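Side-chain contacts in EreC (Klebsiella pneumoniae, PDB 6XCQ), which probably hydrolyses the macrolactone ring of erythromycin and related macrolides, an esterase activity that confers resistance to these antibiotics: residues H118-F123 against S134-I139; A193-Q198 against G208-A213. The protein carries 1 engineered substitution. All blocks are in the same frame, centred on the assembly; numbering follows the deposited sequence. Where two conformers were deposited one is given.

Contact 1 (H118-F123 against S134-I139)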
loop_
_atom_site.group_PDB
_atom_site.type_symbol
_atom_site.label_atom_id
_atom_site.label_comp_id
_atom_site.label_asym_id
_atom_site.label_seq_id
_atom_site.Cartn_x
_atom_site.Cartn_y
_atom_site.Cartn_z
ATOM N N HIS A 118 -15.536 19.372 -6.160
ATOM C CA HIS A 118 -15.235 18.003 -5.765
ATOM C C HIS A 118 -13.740 17.741 -5.702
ATOM O O HIS A 118 -13.271 16.703 -6.185
ATOM C CB HIS A 118 -15.901 17.034 -6.735
ATOM C CG HIS A 118 -17.390 16.986 -6.592
ATOM N ND1 HIS A 118 -18.222 16.507 -7.581
ATOM C CD2 HIS A 118 -18.199 17.371 -5.576
ATOM C CE1 HIS A 118 -19.477 16.588 -7.175
ATOM N NE2 HIS A 118 -19.490 17.115 -5.964
ATOM N N GLU A 119 -12.999 18.672 -5.103
ATOM C CA GLU A 119 -11.554 18.549 -4.976
ATOM C C GLU A 119 -11.189 17.335 -4.127
ATOM O O GLU A 119 -11.947 16.912 -3.251
ATOM C CB GLU A 119 -10.971 19.810 -4.334
ATOM C CG GLU A 119 -11.377 21.118 -5.008
ATOM C CD GLU A 119 -12.751 21.626 -4.565
ATOM O OE1 GLU A 119 -13.121 21.434 -3.384
ATOM O OE2 GLU A 119 -13.456 22.232 -5.403
ATOM N N LEU A 120 -9.990 16.794 -4.373
ATOM C CA LEU A 120 -9.552 15.601 -3.657
ATOM C C LEU A 120 -9.429 15.852 -2.159
ATOM O O LEU A 120 -9.658 14.935 -1.361
ATOM C CB LEU A 120 -8.220 15.108 -4.227
ATOM C CG LEU A 120 -7.528 13.971 -3.453
ATOM C CD1 LEU A 120 -8.368 12.666 -3.479
ATOM C CD2 LEU A 120 -6.131 13.751 -4.027
ATOM N N GLU A 121 -9.084 17.081 -1.756
ATOM C CA GLU A 121 -8.986 17.403 -0.334
ATOM C C GLU A 121 -10.264 17.066 0.435
ATOM O O GLU A 121 -10.207 16.789 1.633
ATOM C CB GLU A 121 -8.672 18.885 -0.141
ATOM C CG GLU A 121 -7.264 19.290 -0.490
ATOM C CD GLU A 121 -7.141 19.739 -1.923
ATOM O OE1 GLU A 121 -7.976 19.314 -2.754
ATOM O OE2 GLU A 121 -6.210 20.517 -2.219
ATOM N N ARG A 122 -11.416 17.095 -0.227
ATOM C CA ARG A 122 -12.677 16.823 0.462
ATOM C C ARG A 122 -12.898 15.341 0.716
ATOM O O ARG A 122 -13.743 14.986 1.544
ATOM C CB ARG A 122 -13.853 17.362 -0.348
ATOM C CG ARG A 122 -13.830 18.862 -0.576
ATOM C CD ARG A 122 -14.701 19.587 0.441
ATOM N NE ARG A 122 -14.409 21.018 0.497
ATOM C CZ ARG A 122 -14.765 21.898 -0.437
ATOM N NH1 ARG A 122 -14.452 23.177 -0.292
ATOM N NH2 ARG A 122 -15.434 21.501 -1.513
ATOM N N PHE A 123 -12.168 14.470 0.020
ATOM C CA PHE A 123 -12.425 13.038 0.062
ATOM C C PHE A 123 -11.267 12.255 0.653
ATOM O O PHE A 123 -11.266 11.021 0.575
ATOM C CB PHE A 123 -12.713 12.501 -1.343
ATOM C CG PHE A 123 -13.907 13.119 -1.999
ATOM C CD1 PHE A 123 -13.798 14.332 -2.666
ATOM C CD2 PHE A 123 -15.146 12.491 -1.941
ATOM C CE1 PHE A 123 -14.907 14.904 -3.277
ATOM C CE2 PHE A 123 -16.259 13.061 -2.550
ATOM C CZ PHE A 123 -16.137 14.270 -3.215
ATOM N N SER A 134 -1.177 12.922 -6.092
ATOM C CA SER A 134 -0.781 13.247 -7.456
ATOM C C SER A 134 -1.347 12.226 -8.441
ATOM O O SER A 134 -1.930 12.589 -9.472
ATOM C CB SER A 134 0.750 13.297 -7.516
ATOM O OG SER A 134 1.204 14.519 -6.944
ATOM N N VAL A 135 -1.181 10.934 -8.138
ATOM C CA VAL A 135 -1.712 9.885 -9.007
ATOM C C VAL A 135 -3.234 9.918 -9.023
ATOM O O VAL A 135 -3.864 9.718 -10.071
ATOM C CB VAL A 135 -1.186 8.503 -8.567
ATOM C CG1 VAL A 135 -1.912 7.391 -9.306
ATOM C CG2 VAL A 135 0.307 8.388 -8.813
ATOM N N LEU A 136 -3.853 10.178 -7.870
ATOM C CA LEU A 136 -5.317 10.150 -7.802
ATOM C C LEU A 136 -5.936 11.253 -8.654
ATOM O O LEU A 136 -6.918 11.015 -9.373
ATOM C CB LEU A 136 -5.776 10.283 -6.349
ATOM C CG LEU A 136 -5.630 9.023 -5.507
ATOM C CD1 LEU A 136 -5.773 9.369 -4.020
ATOM C CD2 LEU A 136 -6.675 8.033 -5.939
ATOM N N ILE A 137 -5.369 12.461 -8.592
ATOM C CA ILE A 137 -5.851 13.564 -9.422
ATOM C C ILE A 137 -5.693 13.221 -10.895
ATOM O O ILE A 137 -6.587 13.482 -11.710
ATOM C CB ILE A 137 -5.118 14.872 -9.071
ATOM C CG1 ILE A 137 -5.408 15.299 -7.635
ATOM C CG2 ILE A 137 -5.519 15.990 -10.040
ATOM C CD1 ILE A 137 -4.363 16.312 -7.107
ATOM N N TRP A 138 -4.560 12.614 -11.258
ATOM C CA TRP A 138 -4.375 12.183 -12.638
ATOM C C TRP A 138 -5.385 11.101 -13.025
ATOM O O TRP A 138 -6.007 11.171 -14.091
ATOM C CB TRP A 138 -2.939 11.687 -12.852
ATOM C CG TRP A 138 -2.799 11.074 -14.196
ATOM C CD1 TRP A 138 -2.587 11.727 -15.379
ATOM C CD2 TRP A 138 -2.902 9.688 -14.513
ATOM N NE1 TRP A 138 -2.542 10.822 -16.414
ATOM C CE2 TRP A 138 -2.729 9.564 -15.907
ATOM C CE3 TRP A 138 -3.123 8.535 -13.754
ATOM C CZ2 TRP A 138 -2.776 8.340 -16.552
ATOM C CZ3 TRP A 138 -3.157 7.326 -14.395
ATOM C CH2 TRP A 138 -2.986 7.232 -15.782
ATOM N N ILE A 139 -5.572 10.097 -12.161
ATOM C CA ILE A 139 -6.489 8.994 -12.459
ATOM C C ILE A 139 -7.881 9.524 -12.795
ATOM O O ILE A 139 -8.517 9.093 -13.767
ATOM C CB ILE A 139 -6.551 8.012 -11.276
ATOM C CG1 ILE A 139 -5.368 7.045 -11.284
ATOM C CG2 ILE A 139 -7.859 7.222 -11.296
ATOM C CD1 ILE A 139 -5.332 6.157 -10.040
#
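Chi1 of 172° in Leu120 swings CG to the side opposite the backbone N and lets CD2 meet Leu136 and Ile137 of helix segment 134-139. This methyl does the touching: it lies 4.0 Å from CG1 of Ile137 and 4.2 Å from CB of Leu136. Chi1 of -64° in Ile137 turns CG1 beside its backbone N and brings that branch to the leucine. The side chains of Leu120 and Leu136 run roughly perpendicular, and the contact is wholly apolar. It packs the loop between helices 101-112 and 126-146 back onto the latter helix, on the flank of the α/β core whose central mixed sheet has 151-154 as an outermost strand. Leu120 is buried, with Leu107 and Tyr110 of helix 101-112 and Phe129 of helix 126-146 also touching it, whereas Ile137 is exposed and touches Tyr110 and Leu435. Residues 120-122 have helical backbone angles without a regular helix: Arg122 N bonds to Glu119 O at 3.1 Å and Phe123 N to Leu120 O at 2.9 Å. Above the guanidinium plane of Arg122, Glu119 OE1 sits 3.0 Å from NH2, a pairing of charges without an N-H aimed at the oxygen.

Contact 2 (A193-Q198 against G208-A213)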
loop_
_atom_site.group_PDB
_atom_site.type_symbol
_atom_site.label_atom_id
_atom_site.label_comp_id
_atom_site.label_asym_id
_atom_site.label_seq_id
_atom_site.Cartn_x
_atom_site.Cartn_y
_atom_site.Cartn_z
ATOM N N ALA A 193 -11.877 5.245 21.789
ATOM C CA ALA A 193 -12.178 6.559 21.228
ATOM C C ALA A 193 -10.954 7.466 21.209
ATOM O O ALA A 193 -10.844 8.336 20.338
ATOM C CB ALA A 193 -13.317 7.215 22.003
ATOM N N SER A 194 -10.017 7.266 22.138
ATOM C CA SER A 194 -8.822 8.098 22.199
ATOM C C SER A 194 -7.822 7.796 21.095
ATOM O O SER A 194 -6.823 8.512 20.981
ATOM C CB SER A 194 -8.132 7.931 23.550
ATOM O OG SER A 194 -7.383 6.736 23.573
ATOM N N ILE A 195 -8.036 6.751 20.300
ATOM C CA ILE A 195 -7.148 6.443 19.176
ATOM C C ILE A 195 -7.666 7.258 17.995
ATOM O O ILE A 195 -8.504 6.800 17.220
ATOM C CB ILE A 195 -7.101 4.945 18.875
ATOM C CG1 ILE A 195 -6.997 4.125 20.163
ATOM C CG2 ILE A 195 -5.945 4.626 17.933
ATOM C CD1 ILE A 195 -5.787 4.431 20.984
ATOM N N ASP A 196 -7.166 8.495 17.855
ATOM C CA ASP A 196 -7.693 9.399 16.834
ATOM C C ASP A 196 -6.593 10.115 16.050
ATOM O O ASP A 196 -6.810 11.222 15.547
ATOM C CB ASP A 196 -8.644 10.429 17.455
ATOM C CG ASP A 196 -7.963 11.321 18.481
ATOM O OD1 ASP A 196 -6.725 11.248 18.631
ATOM O OD2 ASP A 196 -8.678 12.092 19.156
ATOM N N GLY A 197 -5.415 9.514 15.938
ATOM C CA GLY A 197 -4.336 10.133 15.191
ATOM C C GLY A 197 -4.624 10.210 13.697
ATOM O O GLY A 197 -5.577 9.631 13.172
ATOM N N GLN A 198 -3.781 10.963 12.995
ATOM C CA GLN A 198 -3.843 11.035 11.540
ATOM C C GLN A 198 -2.690 10.280 10.903
ATOM O O GLN A 198 -2.498 10.345 9.678
ATOM C CB GLN A 198 -3.863 12.494 11.077
ATOM C CG GLN A 198 -5.226 13.160 11.198
ATOM C CD GLN A 198 -6.212 12.698 10.132
ATOM O OE1 GLN A 198 -5.838 12.036 9.165
ATOM N NE2 GLN A 198 -7.479 13.055 10.303
ATOM N N GLY A 208 -0.392 3.870 23.506
ATOM C CA GLY A 208 0.482 3.714 24.657
ATOM C C GLY A 208 0.037 4.482 25.883
ATOM O O GLY A 208 0.503 4.181 26.989
ATOM N N GLU A 209 -0.860 5.458 25.721
ATOM C CA GLU A 209 -1.398 6.167 26.874
ATOM C C GLU A 209 -2.523 5.402 27.569
ATOM O O GLU A 209 -2.878 5.741 28.705
ATOM C CB GLU A 209 -1.879 7.552 26.441
ATOM C CG GLU A 209 -0.733 8.543 26.271
ATOM C CD GLU A 209 -1.101 9.742 25.420
ATOM O OE1 GLU A 209 -0.173 10.438 24.953
ATOM O OE2 GLU A 209 -2.313 9.987 25.212
ATOM N N MET A 210 -3.090 4.384 26.922
ATOM C CA MET A 210 -4.096 3.558 27.579
ATOM C C MET A 210 -3.435 2.629 28.591
ATOM O O MET A 210 -2.290 2.202 28.426
ATOM C CB MET A 210 -4.879 2.730 26.552
ATOM C CG MET A 210 -5.696 3.541 25.558
ATOM S SD MET A 210 -6.573 2.515 24.344
ATOM C CE MET A 210 -7.439 1.409 25.449
ATOM N N GLU A 211 -4.171 2.313 29.648
ATOM C CA GLU A 211 -3.724 1.285 30.575
ATOM C C GLU A 211 -3.657 -0.061 29.864
ATOM O O GLU A 211 -4.437 -0.344 28.953
ATOM C CB GLU A 211 -4.678 1.201 31.774
ATOM C CG GLU A 211 -4.569 2.380 32.729
ATOM C CD GLU A 211 -3.222 2.420 33.439
ATOM O OE1 GLU A 211 -2.450 3.380 33.217
ATOM O OE2 GLU A 211 -2.933 1.486 34.221
ATOM N N THR A 212 -2.723 -0.904 30.301
ATOM C CA THR A 212 -2.569 -2.215 29.681
ATOM C C THR A 212 -3.864 -3.018 29.753
ATOM O O THR A 212 -4.229 -3.705 28.792
ATOM C CB THR A 212 -1.426 -2.977 30.350
ATOM O OG1 THR A 212 -0.190 -2.306 30.078
ATOM C CG2 THR A 212 -1.337 -4.386 29.810
ATOM N N ALA A 213 -4.585 -2.928 30.874
ATOM C CA ALA A 213 -5.808 -3.712 31.017
ATOM C C ALA A 213 -6.879 -3.266 30.030
ATOM O O ALA A 213 -7.624 -4.103 29.508
ATOM C CB ALA A 213 -6.335 -3.631 32.449
#
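Ile195 and Met210 meet across the two ends of helix 200-208: the loop between helices 182-191 and 200-208, in which Ile195 is the centre of an inverse gamma turn, packs against the short linker leading into helix 212-231. The apolar part is one meeting of side-chain atoms, CD1 of Ile195 with the thioether SD of Met210 at 3.9 Å, the two side chains crossing at about a right angle. Chi2 of 179° extends Met210 so that SD reaches CD1, while in Ile195 chi1 of -43° sets CG1 beside the backbone N and chi2 of -60° places CD1 at the sulfur. Ile195 is buried, and Pro163 of another loop and Ser203 and Trp207 of helix 200-208 also touch it. No hydrogen bond crosses between the segments. Among the polar links around them, Lys206 of helix 200-208 grips segment 193-198 twice, by a hydrogen bond from NZ to Ser194 O and a salt bridge to Asp196 OD1. In the linker, Glu211 occupies the N-cap position of helix 212-231. The hydroxyl OG of the partly exposed Ser194 stands 4.1 Å from CG of Met210, a van der Waals touch.

From the N terminus, the chain leaves helix 101-112 and enters the loop holding 118-123; contact 1 closes after ten intervening residues on helix 126-146, so the loop folds back onto the helix it leads into. The chain then runs through strand 151-154 and helices 164-177 and 182-191 before contact 2 opens at 193-198. That contact closes a second short loop, spanning helix 200-208, at the entry to helix 212-231. The two loops follow in series, neither nested nor crossing. Contact 1 ties a loop to a helix beside the central sheet, contact 2 belongs to a more peripheral helical region; their centres lie 31 Å apart, and their nearest atoms about 10 Å.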